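PDB 2IIZ: melanin biosynthesis protein TyrA, putative, which binds heme b and probably acts as a peroxidase of the dye-decolorizing (DyP) type. Local coordinates for residues N69-L74 with S78-L83. Sequence-based numbering, arbitrary orientation.
Sequences NYWDSL and SRPEML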
loop_
_atom_site.group_PDB
_atom_site.type_symbol
_atom_site.label_atom_id
_atom_site.label_comp_id
_atom_site.label_asym_id
_atom_site.label_seq_id
_atom_site.Cartn_x
_atom_site.Cartn_y
_atom_site.Cartn_z
ATOM N N ASN A 69 1.329 2.901 -28.317
ATOM C CA ASN A 69 1.551 4.193 -28.979
ATOM C C ASN A 69 2.997 4.717 -28.907
ATOM O O ASN A 69 3.308 5.771 -29.455
ATOM C CB ASN A 69 0.576 5.239 -28.406
ATOM C CG ASN A 69 -0.809 5.151 -29.027
ATOM O OD1 ASN A 69 -1.071 4.281 -29.860
ATOM N ND2 ASN A 69 -1.701 6.054 -28.625
ATOM N N TYR A 70 3.872 3.984 -28.227
ATOM C CA TYR A 70 5.279 4.366 -28.117
ATOM C C TYR A 70 6.229 3.349 -28.734
ATOM O O TYR A 70 7.412 3.640 -28.907
ATOM C CB TYR A 70 5.622 4.534 -26.648
ATOM C CG TYR A 70 6.968 5.133 -26.396
ATOM C CD1 TYR A 70 7.272 6.411 -26.848
ATOM C CD2 TYR A 70 7.942 4.424 -25.701
ATOM C CE1 TYR A 70 8.517 6.971 -26.616
ATOM C CE2 TYR A 70 9.184 4.972 -25.465
ATOM C CZ TYR A 70 9.469 6.243 -25.924
ATOM O OH TYR A 70 10.704 6.788 -25.687
ATOM N N TRP A 71 5.727 2.156 -29.062
ATOM C CA TRP A 71 6.566 1.114 -29.660
ATOM C C TRP A 71 7.456 1.681 -30.766
ATOM O O TRP A 71 8.656 1.430 -30.781
ATOM C CB TRP A 71 5.729 -0.046 -30.232
ATOM C CG TRP A 71 6.601 -1.153 -30.749
ATOM C CD1 TRP A 71 7.066 -1.316 -32.032
ATOM C CD2 TRP A 71 7.125 -2.250 -29.990
ATOM N NE1 TRP A 71 7.837 -2.446 -32.109
ATOM C CE2 TRP A 71 7.889 -3.036 -30.868
ATOM C CE3 TRP A 71 7.015 -2.646 -28.643
ATOM C CZ2 TRP A 71 8.545 -4.194 -30.450
ATOM C CZ3 TRP A 71 7.673 -3.805 -28.226
ATOM C CH2 TRP A 71 8.423 -4.559 -29.129
ATOM N N ASP A 72 6.858 2.442 -31.676
ATOM C CA ASP A 72 7.568 2.906 -32.883
ATOM C C ASP A 72 8.589 4.037 -32.695
ATOM O O ASP A 72 9.385 4.306 -33.586
ATOM C CB ASP A 72 6.552 3.274 -33.958
ATOM C CG ASP A 72 5.825 2.063 -34.486
ATOM O OD1 ASP A 72 6.406 0.958 -34.428
ATOM O OD2 ASP A 72 4.681 2.208 -34.954
ATOM N N SER A 73 8.562 4.690 -31.544
ATOM C CA SER A 73 9.615 5.620 -31.166
ATOM C C SER A 73 10.831 4.836 -30.671
ATOM O O SER A 73 11.969 5.184 -30.975
ATOM C CB SER A 73 9.106 6.556 -30.070
ATOM O OG SER A 73 7.945 7.252 -30.502
ATOM N N LEU A 74 10.570 3.774 -29.910
ATOM C CA LEU A 74 11.612 2.914 -29.343
ATOM C C LEU A 74 12.113 1.832 -30.277
ATOM O O LEU A 74 13.307 1.563 -30.302
ATOM C CB LEU A 74 11.099 2.195 -28.096
ATOM C CG LEU A 74 11.442 2.734 -26.711
ATOM C CD1 LEU A 74 10.956 1.723 -25.676
ATOM C CD2 LEU A 74 12.925 3.013 -26.535
ATOM N N SER A 78 10.980 -2.773 -36.495
ATOM C CA SER A 78 10.185 -3.994 -36.456
ATOM C C SER A 78 9.084 -3.882 -35.392
ATOM O O SER A 78 9.203 -3.088 -34.470
ATOM C CB SER A 78 11.084 -5.192 -36.135
ATOM O OG SER A 78 11.441 -5.208 -34.748
ATOM N N ARG A 79 8.032 -4.691 -35.535
ATOM C CA ARG A 79 6.822 -4.595 -34.712
ATOM C C ARG A 79 6.094 -5.920 -34.574
ATOM O O ARG A 79 6.034 -6.693 -35.542
ATOM C CB ARG A 79 5.822 -3.671 -35.373
ATOM C CG ARG A 79 5.938 -2.236 -35.010
ATOM C CD ARG A 79 4.932 -1.458 -35.818
ATOM N NE ARG A 79 3.565 -1.821 -35.461
ATOM C CZ ARG A 79 2.864 -1.271 -34.476
ATOM N NH1 ARG A 79 3.378 -0.314 -33.715
ATOM N NH2 ARG A 79 1.632 -1.686 -34.249
ATOM N N PRO A 80 5.525 -6.183 -33.382
ATOM C CA PRO A 80 4.581 -7.280 -33.219
ATOM C C PRO A 80 3.440 -7.143 -34.224
ATOM O O PRO A 80 2.919 -6.042 -34.426
ATOM C CB PRO A 80 4.049 -7.101 -31.783
ATOM C CG PRO A 80 5.041 -6.260 -31.082
ATOM C CD PRO A 80 5.752 -5.444 -32.127
ATOM N N GLU A 81 3.071 -8.261 -34.843
ATOM C CA GLU A 81 2.119 -8.292 -35.949
ATOM C C GLU A 81 0.816 -7.542 -35.642
ATOM O O GLU A 81 0.347 -6.738 -36.448
ATOM C CB GLU A 81 1.807 -9.755 -36.308
ATOM C CG GLU A 81 0.898 -9.921 -37.529
ATOM C CD GLU A 81 0.529 -11.372 -37.824
ATOM O OE1 GLU A 81 0.426 -12.196 -36.878
ATOM O OE2 GLU A 81 0.339 -11.680 -39.024
HETATM N N MSE A 82 0.245 -7.806 -34.472
HETATM C CA MSE A 82 -1.116 -7.362 -34.164
HETATM C C MSE A 82 -1.213 -6.171 -33.214
HETATM O O MSE A 82 -2.309 -5.809 -32.794
HETATM C CB MSE A 82 -1.905 -8.538 -33.595
HETATM C CG MSE A 82 -1.920 -9.733 -34.533
HETATM SE SE MSE A 82 -3.136 -11.090 -33.937
HETATM C CE MSE A 82 -4.816 -10.146 -34.344
ATOM N N LEU A 83 -0.083 -5.553 -32.885
ATOM C CA LEU A 83 -0.054 -4.525 -31.840
ATOM C C LEU A 83 -0.826 -3.250 -32.203
ATOM O O LEU A 83 -0.646 -2.682 -33.281
ATOM C CB LEU A 83 1.394 -4.165 -31.485
ATOM C CG LEU A 83 1.590 -3.157 -30.348
ATOM C CD1 LEU A 83 0.990 -3.680 -29.066
ATOM C CD2 LEU A 83 3.060 -2.826 -30.158
#
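The indole of W71 reaches from the short helix 71-74 to the loop that follows it, where the carbonyl of S78 accepts its N-H. The bond from NE1 to S78 O is 2.8 Å long and nearly straight (169° at the hydrogen); the oxygen lies close to the ring plane and offers a lone pair, so the single polar atom of a buried ring is satisfied by backbone. The same orientation turns one face to P80, whose CD sits 3.5 Å from CE2 and whose CG stands 4.2 Å from the centroid of the six-membered ring, a CH-pi contact. Near the root of the side chain, L83 CD2 comes within 3.9 Å of W71 CB, on the same side of the ring as P80, while the aliphatic part of R79 passes the pyrrole side, its CG 3.3 Å from CD1. R79 continues to D72 on the more open side of the contact: NH1 forms a salt bridge with OD2 at 3.1 Å and a weak hydrogen bond with OD1, the carboxylate and guanidinium planes inclined at 57°. W71 itself has CG anti to the backbone N (chi1 -176°), which sends the ring across to the loop. Farther out, a type I turn from P80 to L83 brings both residues to the indole, and E174 holds the S78 hydroxyl. One aromatic side chain thus ties a helix to its own exit loop, in an N-terminal DyP region probably of the dimeric alpha-beta barrel (ferredoxin-like) fold: L74 rests on helix 34-54, while P80 and L83 lie against Y180 of strand 179-188 and F300 of strand 291-301.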